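Local coordinates for minor capsid protein (Cafeteriavirus-dependent mavirus, PDB 6G42) that forms the penton of the mavirus capsid, a five-chain assembly of single jelly-roll subunits that probably closes the fivefold vertices of the shell, at residues C[143-148]-C[185-190]; C[154-159]-C[179-184]; C[205-210]-C[274-279]; C[211-216]-C[233-238]. All coordinates share one frame; numbering follows the deposited sequence.

Contact 1. Residues C[143-148]-C[185-190]; sequences EITTTE and EDVETQ
In a small three-stranded antiparallel sheet well away from the centre of the subunit, the end of strand 141-145 runs beside the edge strand 187-189, with I144 and E188 as its hydrogen-bonded pair. I144 N gives a nearly straight bond to E188 O (2.9 Å, N-H...O 167°), and E188 N returns one to I144 O. Beyond the strand proper, D186 O takes up the next link, from T146 N at 2.8 Å. T146 OG1, placed between its own backbone N and carbonyl carbon (chi1 39°), adds a weak bond to D186 O at 3.3 Å. E143, T145, V187 and T189 share one face. There the extended E143 chain passes across its two neighbours: CG lies 3.9 Å from T189 OG1, and the carboxylate reaches V187 CG1, OE2 standing 3.9 Å from it. V187 CG2 runs alongside the T145 side chain, 3.9 Å from T145 OG1. The carboxylate ends are held from outside the pair: E143 by N136, D186 by a salt bridge to R151 of helix 148-153, and E188, whose chain bends at chi2 and leads away from the pair, by the backbone N of N184. The polar links across the pair are thus almost all backbone bonds, while on the E143 face one acidic chain lies across V187 and T189; the salt bridge to R151 probably offsets the negative charge of D186.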
loop_
_atom_site.group_PDB
_atom_site.type_symbol
_atom_site.label_atom_id
_atom_site.label_comp_id
_atom_site.label_asym_id
_atom_site.label_seq_id
_atom_site.Cartn_x
_atom_site.Cartn_y
_atom_site.Cartn_z
ATOM N N GLU C 143 10.118 26.463 1.364
ATOM C CA GLU C 143 11.037 26.856 2.437
ATOM C C GLU C 143 11.178 28.372 2.515
ATOM O O GLU C 143 11.106 29.062 1.496
ATOM C CB GLU C 143 12.422 26.252 2.195
ATOM C CG GLU C 143 12.450 24.737 2.114
ATOM C CD GLU C 143 13.856 24.197 1.947
ATOM O OE1 GLU C 143 14.591 24.687 1.066
ATOM O OE2 GLU C 143 14.227 23.264 2.686
ATOM N N ILE C 144 11.393 28.874 3.731
ATOM C CA ILE C 144 11.713 30.282 3.972
ATOM C C ILE C 144 13.097 30.327 4.604
ATOM O O ILE C 144 13.322 29.715 5.652
ATOM C CB ILE C 144 10.673 30.964 4.890
ATOM C CG1 ILE C 144 9.320 31.066 4.175
ATOM C CG2 ILE C 144 11.122 32.365 5.295
ATOM C CD1 ILE C 144 8.136 31.207 5.107
ATOM N N THR C 145 14.012 31.046 3.954
ATOM C CA THR C 145 15.380 31.243 4.447
ATOM C C THR C 145 15.524 32.658 5.008
ATOM O O THR C 145 15.060 33.623 4.395
ATOM C CB THR C 145 16.416 30.993 3.338
ATOM O OG1 THR C 145 16.253 29.662 2.841
ATOM C CG2 THR C 145 17.847 31.159 3.859
ATOM N N THR C 146 16.186 32.758 6.162
ATOM C CA THR C 146 16.266 34.003 6.938
ATOM C C THR C 146 17.564 34.099 7.741
ATOM O O THR C 146 18.160 33.081 8.098
ATOM C CB THR C 146 15.084 34.126 7.929
ATOM O OG1 THR C 146 14.798 32.847 8.509
ATOM C CG2 THR C 146 13.836 34.642 7.235
ATOM N N THR C 147 17.990 35.334 8.014
ATOM C CA THR C 147 19.106 35.613 8.932
ATOM C C THR C 147 18.576 35.816 10.349
ATOM O O THR C 147 17.383 36.071 10.547
ATOM C CB THR C 147 19.898 36.872 8.531
ATOM O OG1 THR C 147 19.036 38.019 8.558
ATOM C CG2 THR C 147 20.506 36.716 7.136
ATOM N N GLU C 148 19.476 35.706 11.323
ATOM C CA GLU C 148 19.121 35.844 12.744
ATOM C C GLU C 148 18.669 37.264 13.106
ATOM O O GLU C 148 17.766 37.441 13.928
ATOM C CB GLU C 148 20.288 35.412 13.642
ATOM C CG GLU C 148 20.002 35.528 15.141
ATOM C CD GLU C 148 20.849 34.610 16.013
ATOM O OE1 GLU C 148 21.915 34.131 15.564
ATOM O OE2 GLU C 148 20.445 34.370 17.167
ATOM N N GLU C 185 14.822 29.115 12.894
ATOM C CA GLU C 185 16.111 28.665 12.338
ATOM C C GLU C 185 16.382 29.307 10.979
ATOM O O GLU C 185 15.491 29.927 10.389
ATOM C CB GLU C 185 16.137 27.137 12.233
ATOM C CG GLU C 185 15.661 26.437 13.503
ATOM C CD GLU C 185 15.944 24.951 13.533
ATOM O OE1 GLU C 185 15.918 24.308 12.461
ATOM O OE2 GLU C 185 16.172 24.423 14.643
ATOM N N ASP C 186 17.623 29.164 10.502
ATOM C CA ASP C 186 18.068 29.780 9.236
ATOM C C ASP C 186 17.136 29.390 8.100
ATOM O O ASP C 186 16.535 30.254 7.458
ATOM C CB ASP C 186 19.512 29.369 8.875
ATOM C CG ASP C 186 20.584 30.289 9.477
ATOM O OD1 ASP C 186 20.256 31.346 10.054
ATOM O OD2 ASP C 186 21.780 29.950 9.347
ATOM N N VAL C 187 17.015 28.083 7.888
ATOM C CA VAL C 187 16.154 27.511 6.855
ATOM C C VAL C 187 14.992 26.788 7.543
ATOM O O VAL C 187 15.192 25.747 8.170
ATOM C CB VAL C 187 16.947 26.537 5.950
ATOM C CG1 VAL C 187 16.057 25.930 4.869
ATOM C CG2 VAL C 187 18.133 27.250 5.311
ATOM N N GLU C 188 13.791 27.358 7.429
ATOM C CA GLU C 188 12.555 26.750 7.952
ATOM C C GLU C 188 11.700 26.208 6.800
ATOM O O GLU C 188 11.516 26.882 5.784
ATOM C CB GLU C 188 11.747 27.769 8.766
ATOM C CG GLU C 188 12.316 28.075 10.150
ATOM C CD GLU C 188 11.971 27.041 11.216
ATOM O OE1 GLU C 188 11.431 25.958 10.894
ATOM O OE2 GLU C 188 12.246 27.320 12.402
ATOM N N THR C 189 11.177 24.997 6.982
ATOM C CA THR C 189 10.417 24.288 5.946
ATOM C C THR C 189 9.045 23.863 6.474
ATOM O O THR C 189 8.834 23.783 7.680
ATOM C CB THR C 189 11.207 23.062 5.404
ATOM O OG1 THR C 189 10.434 22.379 4.406
ATOM C CG2 THR C 189 11.580 22.081 6.514
ATOM N N GLN C 190 8.120 23.610 5.549
ATOM C CA GLN C 190 6.787 23.083 5.866
ATOM C C GLN C 190 6.900 21.735 6.573
ATOM O O GLN C 190 7.783 20.944 6.248
ATOM C CB GLN C 190 5.986 22.884 4.571
ATOM C CG GLN C 190 5.480 24.151 3.897
ATOM C CD GLN C 190 4.682 23.863 2.624
ATOM O OE1 GLN C 190 5.236 23.401 1.628
ATOM N NE2 GLN C 190 3.381 24.143 2.650
#

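Contact 2. Residues C[154-159]-C[179-184]; sequences HFIMFN and SLVILN
F155 reaches over L180 from strand 154-158. Its CB lies 3.7 Å from L180 CD2, with CG beside the same methyl, and the ring continues past the leucine, CD2 meeting L180 CD1 at 3.6 Å and CE2 lying beside that second methyl; L180 CB stands over one face, toward the rim. On the other side of the ring axis, F155 CD1 comes within 3.6 Å of V181 O, and CE1 faces this oxygen more loosely. The F155 and L180 side chains cross at about a right angle. M157 joins them, its CG touching L180 CD2. On the reverse face of the sheet, V181 CG2 sits over the F158 ring in a CH-pi contact, 3.9 Å from the centroid and displaced toward CD1 and CE1. V181 CG2 is turned there because it lies anti to its carbonyl carbon while CG1 is anti to N (chi1 180°). I156 CD1 also meets L183 CD1, at 4.0 Å. Backbone bonds join V181 N to I156 O (2.8 Å) and link F158 and S179 in both directions. S179 OG bonds D173 and R25 of the second subunit. The arrangement is an antiparallel pair within a five-stranded sheet, strand 154-158 lying between 74-79 and 179-181, with side chains packed on both faces.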
loop_
_atom_site.group_PDB
_atom_site.type_symbol
_atom_site.label_atom_id
_atom_site.label_comp_id
_atom_site.label_asym_id
_atom_site.label_seq_id
_atom_site.Cartn_x
_atom_site.Cartn_y
_atom_site.Cartn_z
ATOM N N HIS C 154 11.907 41.489 12.644
ATOM C CA HIS C 154 10.644 41.451 11.894
ATOM C C HIS C 154 10.030 40.056 11.761
ATOM O O HIS C 154 10.655 39.044 12.090
ATOM C CB HIS C 154 10.864 42.026 10.490
ATOM C CG HIS C 154 11.551 43.357 10.477
ATOM N ND1 HIS C 154 12.924 43.491 10.482
ATOM C CD2 HIS C 154 11.053 44.615 10.460
ATOM C CE1 HIS C 154 13.241 44.773 10.464
ATOM N NE2 HIS C 154 12.123 45.477 10.450
ATOM N N PHE C 155 8.790 40.038 11.278
ATOM C CA PHE C 155 8.083 38.819 10.881
ATOM C C PHE C 155 7.664 38.902 9.415
ATOM O O PHE C 155 7.631 39.986 8.831
ATOM C CB PHE C 155 6.808 38.648 11.709
ATOM C CG PHE C 155 7.021 38.045 13.066
ATOM C CD1 PHE C 155 7.647 36.808 13.208
ATOM C CD2 PHE C 155 6.540 38.686 14.207
ATOM C CE1 PHE C 155 7.822 36.241 14.461
ATOM C CE2 PHE C 155 6.707 38.122 15.462
ATOM C CZ PHE C 155 7.350 36.899 15.590
ATOM N N ILE C 156 7.337 37.746 8.841
ATOM C CA ILE C 156 6.664 37.656 7.542
ATOM C C ILE C 156 5.181 37.396 7.809
ATOM O O ILE C 156 4.838 36.559 8.647
ATOM C CB ILE C 156 7.240 36.521 6.668
ATOM C CG1 ILE C 156 8.721 36.779 6.359
ATOM C CG2 ILE C 156 6.458 36.386 5.360
ATOM C CD1 ILE C 156 9.473 35.561 5.857
ATOM N N MET C 157 4.318 38.107 7.083
ATOM C CA MET C 157 2.857 37.991 7.208
ATOM C C MET C 157 2.276 37.281 5.995
ATOM O O MET C 157 2.676 37.563 4.871
ATOM C CB MET C 157 2.207 39.373 7.281
ATOM C CG MET C 157 2.549 40.200 8.508
ATOM S SD MET C 157 2.139 41.939 8.262
ATOM C CE MET C 157 0.366 41.879 8.019
ATOM N N PHE C 158 1.336 36.369 6.239
ATOM C CA PHE C 158 0.563 35.683 5.195
ATOM C C PHE C 158 -0.906 36.032 5.425
ATOM O O PHE C 158 -1.404 35.911 6.548
ATOM C CB PHE C 158 0.703 34.156 5.340
ATOM C CG PHE C 158 1.940 33.551 4.703
ATOM C CD1 PHE C 158 3.135 34.259 4.555
ATOM C CD2 PHE C 158 1.913 32.220 4.298
ATOM C CE1 PHE C 158 4.253 33.664 3.987
ATOM C CE2 PHE C 158 3.031 31.623 3.730
ATOM C CZ PHE C 158 4.203 32.347 3.575
ATOM N N ASN C 159 -1.608 36.445 4.371
ATOM C CA ASN C 159 -3.070 36.634 4.446
ATOM C C ASN C 159 -3.781 35.271 4.433
ATOM O O ASN C 159 -3.125 34.234 4.340
ATOM C CB ASN C 159 -3.580 37.576 3.340
ATOM C CG ASN C 159 -3.592 36.940 1.963
ATOM O OD1 ASN C 159 -2.796 36.055 1.666
ATOM N ND2 ASN C 159 -4.479 37.419 1.099
ATOM N N SER C 179 -1.598 36.758 9.311
ATOM C CA SER C 179 -1.023 35.869 10.332
ATOM C C SER C 179 0.499 35.871 10.230
ATOM O O SER C 179 1.044 35.943 9.130
ATOM C CB SER C 179 -1.535 34.434 10.157
ATOM O OG SER C 179 -2.944 34.357 10.282
ATOM N N LEU C 180 1.171 35.775 11.378
ATOM C CA LEU C 180 2.640 35.812 11.452
ATOM C C LEU C 180 3.265 34.437 11.228
ATOM O O LEU C 180 2.840 33.453 11.831
ATOM C CB LEU C 180 3.103 36.335 12.818
ATOM C CG LEU C 180 2.641 37.723 13.259
ATOM C CD1 LEU C 180 3.010 37.954 14.720
ATOM C CD2 LEU C 180 3.223 38.820 12.378
ATOM N N VAL C 181 4.293 34.384 10.386
ATOM C CA VAL C 181 5.056 33.157 10.158
ATOM C C VAL C 181 6.147 33.056 11.227
ATOM O O VAL C 181 7.117 33.820 11.214
ATOM C CB VAL C 181 5.679 33.124 8.743
ATOM C CG1 VAL C 181 6.474 31.843 8.518
ATOM C CG2 VAL C 181 4.590 33.247 7.685
ATOM N N ILE C 182 5.975 32.108 12.146
ATOM C CA ILE C 182 6.940 31.856 13.216
ATOM C C ILE C 182 8.169 31.134 12.648
ATOM O O ILE C 182 8.047 30.037 12.099
ATOM C CB ILE C 182 6.289 31.042 14.359
ATOM C CG1 ILE C 182 5.234 31.906 15.069
ATOM C CG2 ILE C 182 7.332 30.564 15.370
ATOM C CD1 ILE C 182 4.255 31.130 15.927
ATOM N N LEU C 183 9.339 31.757 12.800
ATOM C CA LEU C 183 10.608 31.228 12.285
ATOM C C LEU C 183 11.656 31.165 13.397
ATOM O O LEU C 183 11.943 32.181 14.027
ATOM C CB LEU C 183 11.122 32.125 11.159
ATOM C CG LEU C 183 10.197 32.328 9.958
ATOM C CD1 LEU C 183 10.725 33.433 9.057
ATOM C CD2 LEU C 183 10.036 31.033 9.179
ATOM N N ASN C 184 12.225 29.979 13.625
ATOM C CA ASN C 184 13.248 29.758 14.669
ATOM C C ASN C 184 14.658 29.392 14.188
ATOM O O ASN C 184 15.586 29.360 15.000
ATOM C CB ASN C 184 12.764 28.669 15.634
ATOM C CG ASN C 184 11.686 29.166 16.577
ATOM O OD1 ASN C 184 11.858 30.184 17.249
ATOM N ND2 ASN C 184 10.572 28.447 16.644
#

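Contact 3. Residues C[205-210]-C[274-279]; sequences VIESND and NLSFTI
Strands 201-207 and 272-281 run antiparallel, their short segments inclined at 150°, with V205 opposite T278 and E207 opposite S276 as hydrogen-bonded pairs. Each pair exchanges two backbone bonds, for example V205 N to T278 O at 2.8 Å. Past the end of the first strand, side chains continue the pairing: S208 OG bonds N274 O in its carbonyl plane at 2.7 Å, and D210 OD1 receives N274 N at 2.8 Å through its syn lone pair. The same S208 hydroxyl also bonds L211 N, so it links the turn to strand 272-281. Between the two hydrogen-bonded pairs, I206 and F277 point the same way. I206 CG1 lies over one face of the F277 ring, displaced toward the rim, 3.6 Å from the centroid, and CD1 carries on past the CE2-CZ side. The methyl I206 CG2 turns instead to L275 CD2, 4.0 Å away. On the reverse face, E207 is extended beyond CG and crosses T278 at about a right angle, its OE2 accepting a weak bond from T278 OG1 (3.0 Å). The N274 amide leaves the pair for D35 and S33. I206, L275 and F277 face inward on strands 49-62 and 296-305 of the opposing sheet, in keeping with the jelly-roll sandwich, while 272-281 also pairs with strands 33-37 and 286-288.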
loop_
_atom_site.group_PDB
_atom_site.type_symbol
_atom_site.label_atom_id
_atom_site.label_comp_id
_atom_site.label_asym_id
_atom_site.label_seq_id
_atom_site.Cartn_x
_atom_site.Cartn_y
_atom_site.Cartn_z
ATOM N N VAL C 205 -12.648 13.733 -17.239
ATOM C CA VAL C 205 -13.898 13.088 -17.615
ATOM C C VAL C 205 -13.832 12.673 -19.077
ATOM O O VAL C 205 -13.185 13.337 -19.882
ATOM C CB VAL C 205 -15.068 14.081 -17.414
ATOM C CG1 VAL C 205 -16.353 13.609 -18.086
ATOM C CG2 VAL C 205 -15.311 14.329 -15.933
ATOM N N ILE C 206 -14.504 11.568 -19.399
ATOM C CA ILE C 206 -14.826 11.193 -20.781
ATOM C C ILE C 206 -16.304 11.514 -21.019
ATOM O O ILE C 206 -17.166 11.010 -20.295
ATOM C CB ILE C 206 -14.588 9.691 -21.042
ATOM C CG1 ILE C 206 -13.101 9.360 -20.889
ATOM C CG2 ILE C 206 -15.076 9.299 -22.437
ATOM C CD1 ILE C 206 -12.774 7.880 -20.929
ATOM N N GLU C 207 -16.579 12.341 -22.033
ATOM C CA GLU C 207 -17.955 12.710 -22.432
ATOM C C GLU C 207 -18.245 12.440 -23.916
ATOM O O GLU C 207 -17.327 12.223 -24.716
ATOM C CB GLU C 207 -18.276 14.170 -22.056
ATOM C CG GLU C 207 -17.253 15.223 -22.466
ATOM C CD GLU C 207 -17.560 16.609 -21.904
ATOM O OE1 GLU C 207 -18.113 16.722 -20.786
ATOM O OE2 GLU C 207 -17.230 17.605 -22.574
ATOM N N SER C 208 -19.537 12.442 -24.248
ATOM C CA SER C 208 -20.029 12.146 -25.596
ATOM C C SER C 208 -21.254 12.990 -25.928
ATOM O O SER C 208 -22.207 13.024 -25.151
ATOM C CB SER C 208 -20.408 10.670 -25.706
ATOM O OG SER C 208 -20.916 10.370 -26.996
ATOM N N ASN C 209 -21.232 13.647 -27.086
ATOM C CA ASN C 209 -22.391 14.435 -27.558
ATOM C C ASN C 209 -23.490 13.610 -28.261
ATOM O O ASN C 209 -24.633 14.061 -28.329
ATOM C CB ASN C 209 -21.962 15.637 -28.429
ATOM C CG ASN C 209 -21.053 15.253 -29.591
ATOM O OD1 ASN C 209 -21.016 14.102 -30.023
ATOM N ND2 ASN C 209 -20.304 16.229 -30.097
ATOM N N ASP C 210 -23.152 12.420 -28.766
ATOM C CA ASP C 210 -24.099 11.605 -29.566
ATOM C C ASP C 210 -24.270 10.106 -29.195
ATOM O O ASP C 210 -24.931 9.362 -29.932
ATOM C CB ASP C 210 -23.744 11.737 -31.053
ATOM C CG ASP C 210 -22.364 11.187 -31.387
ATOM O OD1 ASP C 210 -21.560 10.939 -30.457
ATOM O OD2 ASP C 210 -22.081 11.011 -32.595
ATOM N N ASN C 274 -19.080 9.674 -30.666
ATOM C CA ASN C 274 -17.891 10.447 -30.339
ATOM C C ASN C 274 -17.540 10.272 -28.860
ATOM O O ASN C 274 -18.428 10.180 -28.011
ATOM C CB ASN C 274 -18.139 11.924 -30.630
ATOM C CG ASN C 274 -16.885 12.761 -30.499
ATOM O OD1 ASN C 274 -16.680 13.442 -29.488
ATOM N ND2 ASN C 274 -16.025 12.701 -31.511
ATOM N N LEU C 275 -16.241 10.214 -28.572
ATOM C CA LEU C 275 -15.721 10.295 -27.206
ATOM C C LEU C 275 -14.676 11.398 -27.178
ATOM O O LEU C 275 -13.861 11.502 -28.100
ATOM C CB LEU C 275 -15.068 8.982 -26.771
ATOM C CG LEU C 275 -15.954 7.741 -26.709
ATOM C CD1 LEU C 275 -15.112 6.497 -26.493
ATOM C CD2 LEU C 275 -16.982 7.872 -25.606
ATOM N N SER C 276 -14.702 12.212 -26.122
ATOM C CA SER C 276 -13.657 13.209 -25.888
ATOM C C SER C 276 -13.326 13.333 -24.410
ATOM O O SER C 276 -14.178 13.098 -23.557
ATOM C CB SER C 276 -14.053 14.575 -26.466
ATOM O OG SER C 276 -15.402 14.874 -26.193
ATOM N N PHE C 277 -12.077 13.714 -24.137
ATOM C CA PHE C 277 -11.555 13.893 -22.781
ATOM C C PHE C 277 -11.565 15.373 -22.376
ATOM O O PHE C 277 -11.106 16.240 -23.122
ATOM C CB PHE C 277 -10.134 13.319 -22.677
ATOM C CG PHE C 277 -10.088 11.812 -22.626
ATOM C CD1 PHE C 277 -10.271 11.052 -23.783
ATOM C CD2 PHE C 277 -9.866 11.151 -21.423
ATOM C CE1 PHE C 277 -10.233 9.665 -23.735
ATOM C CE2 PHE C 277 -9.822 9.764 -21.372
ATOM C CZ PHE C 277 -10.003 9.019 -22.525
ATOM N N THR C 278 -12.080 15.638 -21.181
ATOM C CA THR C 278 -12.288 16.991 -20.685
ATOM C C THR C 278 -11.793 17.084 -19.250
ATOM O O THR C 278 -12.027 16.176 -18.450
ATOM C CB THR C 278 -13.782 17.346 -20.691
ATOM O OG1 THR C 278 -14.375 16.963 -21.938
ATOM C CG2 THR C 278 -13.975 18.828 -20.495
ATOM N N ILE C 279 -11.131 18.193 -18.935
ATOM C CA ILE C 279 -10.591 18.452 -17.610
ATOM C C ILE C 279 -11.509 19.455 -16.919
ATOM O O ILE C 279 -11.795 20.509 -17.481
ATOM C CB ILE C 279 -9.161 19.046 -17.685
ATOM C CG1 ILE C 279 -8.227 18.142 -18.496
ATOM C CG2 ILE C 279 -8.571 19.242 -16.288
ATOM C CD1 ILE C 279 -6.993 18.853 -19.018
#

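Contact 4. Residues C[211-216]-C[233-238]; sequences LPVSYE and VFLTNY
A loop and the run leading into strand 236-239 carry no hydrogen bond between them and are joined by side-chain packing, most strikingly by a valine methyl set squarely on a tyrosine ring. V233 CG2 stands over the middle of the Y215 face, 3.5 Å from the centroid and only 12° off the ring normal, so all six ring carbons lie at similar distances from it. The two branches of V233 divide the work: CG2, anti to the carbonyl carbon, takes the ring, whereas CG1, anti to the backbone N (chi1 178°), is directed to V213 and meets its CG1. V213 CG1 also touches L235 CD2, at 3.9 Å. Farther along, L211 CD2 packs obliquely against L235 CD1, likewise 3.9 Å away, and this leucine pair rests on L51 of strand 49-62. P212 sits at the centre of an inverse gamma turn, which redirects the chain between L211 and V213. At the other end, E216 extends alongside the base of F234, its CD 3.8 Å from F234 CB, the two side chains crossing at about a right angle although the carboxylate and ring planes are nearly parallel, 9° apart. Its oxygens are taken by another chain, OE2 in a salt bridge with K300 of the second subunit and OE1 in a hydrogen bond with N12 of that subunit. The contact therefore changes character along its length, from aliphatic packing at L211 and V213 to a buried acid at E216, whose charge is probably compensated across the subunit interface within the pentameric penton.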
loop_
_atom_site.group_PDB
_atom_site.type_symbol
_atom_site.label_atom_id
_atom_site.label_comp_id
_atom_site.label_asym_id
_atom_site.label_seq_id
_atom_site.Cartn_x
_atom_site.Cartn_y
_atom_site.Cartn_z
ATOM N N LEU C 211 -23.697 9.664 -28.074
ATOM C CA LEU C 211 -23.915 8.297 -27.584
ATOM C C LEU C 211 -25.237 8.260 -26.823
ATOM O O LEU C 211 -25.398 9.018 -25.868
ATOM C CB LEU C 211 -22.785 7.853 -26.653
ATOM C CG LEU C 211 -22.858 6.436 -26.059
ATOM C CD1 LEU C 211 -22.693 5.358 -27.116
ATOM C CD2 LEU C 211 -21.793 6.266 -24.990
ATOM N N PRO C 212 -26.187 7.390 -27.235
ATOM C CA PRO C 212 -27.453 7.310 -26.499
ATOM C C PRO C 212 -27.267 6.655 -25.123
ATOM O O PRO C 212 -27.447 5.443 -24.950
ATOM C CB PRO C 212 -28.359 6.496 -27.429
ATOM C CG PRO C 212 -27.425 5.684 -28.253
ATOM C CD PRO C 212 -26.180 6.503 -28.415
ATOM N N VAL C 213 -26.889 7.494 -24.165
ATOM C CA VAL C 213 -26.587 7.077 -22.804
ATOM C C VAL C 213 -27.334 7.995 -21.832
ATOM O O VAL C 213 -27.611 9.157 -22.147
ATOM C CB VAL C 213 -25.055 7.092 -22.555
ATOM C CG1 VAL C 213 -24.498 8.512 -22.527
ATOM C CG2 VAL C 213 -24.697 6.354 -21.278
ATOM N N SER C 214 -27.658 7.470 -20.658
ATOM C CA SER C 214 -28.358 8.247 -19.642
ATOM C C SER C 214 -27.468 9.379 -19.138
ATOM O O SER C 214 -26.268 9.194 -18.938
ATOM C CB SER C 214 -28.786 7.347 -18.486
ATOM O OG SER C 214 -29.777 7.983 -17.705
ATOM N N TYR C 215 -28.064 10.550 -18.953
ATOM C CA TYR C 215 -27.346 11.740 -18.512
ATOM C C TYR C 215 -27.238 11.702 -16.995
ATOM O O TYR C 215 -28.070 11.102 -16.333
ATOM C CB TYR C 215 -28.102 13.013 -18.923
ATOM C CG TYR C 215 -28.071 13.369 -20.409
ATOM C CD1 TYR C 215 -28.589 12.499 -21.381
ATOM C CD2 TYR C 215 -27.558 14.601 -20.843
ATOM C CE1 TYR C 215 -28.575 12.833 -22.731
ATOM C CE2 TYR C 215 -27.541 14.942 -22.192
ATOM C CZ TYR C 215 -28.050 14.055 -23.131
ATOM O OH TYR C 215 -28.037 14.383 -24.468
ATOM N N GLU C 216 -26.206 12.342 -16.456
ATOM C CA GLU C 216 -26.108 12.589 -15.014
ATOM C C GLU C 216 -26.826 13.902 -14.706
ATOM O O GLU C 216 -26.877 14.794 -15.553
ATOM C CB GLU C 216 -24.644 12.670 -14.547
ATOM C CG GLU C 216 -23.808 11.405 -14.777
ATOM C CD GLU C 216 -22.543 11.344 -13.918
ATOM O OE1 GLU C 216 -22.077 12.392 -13.431
ATOM O OE2 GLU C 216 -21.993 10.242 -13.723
ATOM N N VAL C 233 -23.734 14.373 -20.103
ATOM C CA VAL C 233 -23.251 13.027 -20.412
ATOM C C VAL C 233 -21.820 12.897 -19.904
ATOM O O VAL C 233 -20.921 13.596 -20.375
ATOM C CB VAL C 233 -23.294 12.741 -21.924
ATOM C CG1 VAL C 233 -22.752 11.353 -22.235
ATOM C CG2 VAL C 233 -24.722 12.876 -22.443
ATOM N N PHE C 234 -21.640 12.017 -18.924
ATOM C CA PHE C 234 -20.354 11.746 -18.292
ATOM C C PHE C 234 -20.209 10.224 -18.273
ATOM O O PHE C 234 -21.026 9.546 -17.649
ATOM C CB PHE C 234 -20.334 12.274 -16.850
ATOM C CG PHE C 234 -20.281 13.780 -16.724
ATOM C CD1 PHE C 234 -21.337 14.578 -17.147
ATOM C CD2 PHE C 234 -19.193 14.402 -16.115
ATOM C CE1 PHE C 234 -21.294 15.959 -17.009
ATOM C CE2 PHE C 234 -19.144 15.785 -15.974
ATOM C CZ PHE C 234 -20.196 16.565 -16.421
ATOM N N LEU C 235 -19.192 9.690 -18.950
ATOM C CA LEU C 235 -18.960 8.231 -19.018
ATOM C C LEU C 235 -18.032 7.667 -17.932
ATOM O O LEU C 235 -18.166 6.508 -17.549
ATOM C CB LEU C 235 -18.448 7.839 -20.401
ATOM C CG LEU C 235 -19.342 8.235 -21.579
ATOM C CD1 LEU C 235 -18.827 7.576 -22.848
ATOM C CD2 LEU C 235 -20.803 7.875 -21.360
ATOM N N THR C 236 -17.081 8.474 -17.473
ATOM C CA THR C 236 -16.321 8.170 -16.257
ATOM C C THR C 236 -15.773 9.464 -15.648
ATOM O O THR C 236 -15.619 10.467 -16.344
ATOM C CB THR C 236 -15.192 7.126 -16.497
ATOM O OG1 THR C 236 -14.666 6.669 -15.239
ATOM C CG2 THR C 236 -14.056 7.696 -17.352
ATOM N N ASN C 237 -15.515 9.416 -14.342
ATOM C CA ASN C 237 -14.943 10.518 -13.572
ATOM C C ASN C 237 -13.664 10.037 -12.930
ATOM O O ASN C 237 -13.714 9.297 -11.945
ATOM C CB ASN C 237 -15.875 10.917 -12.434
ATOM C CG ASN C 237 -16.988 11.822 -12.874
ATOM O OD1 ASN C 237 -17.633 11.583 -13.894
ATOM N ND2 ASN C 237 -17.252 12.860 -12.080
ATOM N N TYR C 238 -12.527 10.442 -13.473
ATOM C CA TYR C 238 -11.240 10.157 -12.851
ATOM C C TYR C 238 -10.886 11.342 -11.965
ATOM O O TYR C 238 -10.756 12.454 -12.454
ATOM C CB TYR C 238 -10.161 9.943 -13.911
ATOM C CG TYR C 238 -8.792 9.669 -13.347
ATOM C CD1 TYR C 238 -8.408 8.378 -13.003
ATOM C CD2 TYR C 238 -7.874 10.698 -13.160
ATOM C CE1 TYR C 238 -7.149 8.120 -12.486
ATOM C CE2 TYR C 238 -6.614 10.449 -12.640
ATOM C CZ TYR C 238 -6.256 9.157 -12.306
ATOM O OH TYR C 238 -5.009 8.896 -11.791
#

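The four contacts form two groups at opposite ends of an elongated subunit, contacts 1 and 3 having centres 47 Å apart and nearest atoms about 23 Å apart. Contacts 1 and 2, centred 11 Å from each other, pack a three-stranded sheet against a five-stranded one: I144 CG2 meets I156 CD1 at 3.6 Å, and L183 bridges to T146 and E188. Contacts 3 and 4 lie 8 Å apart by centres and share a sheet, where I206 O and L235 N approach to 2.8 Å, a probable hydrogen bond, and L235 CD1 packs on L275 CD2. The second subunit is reached from both groups, through S179 in contact 2 and E216 in contact 4.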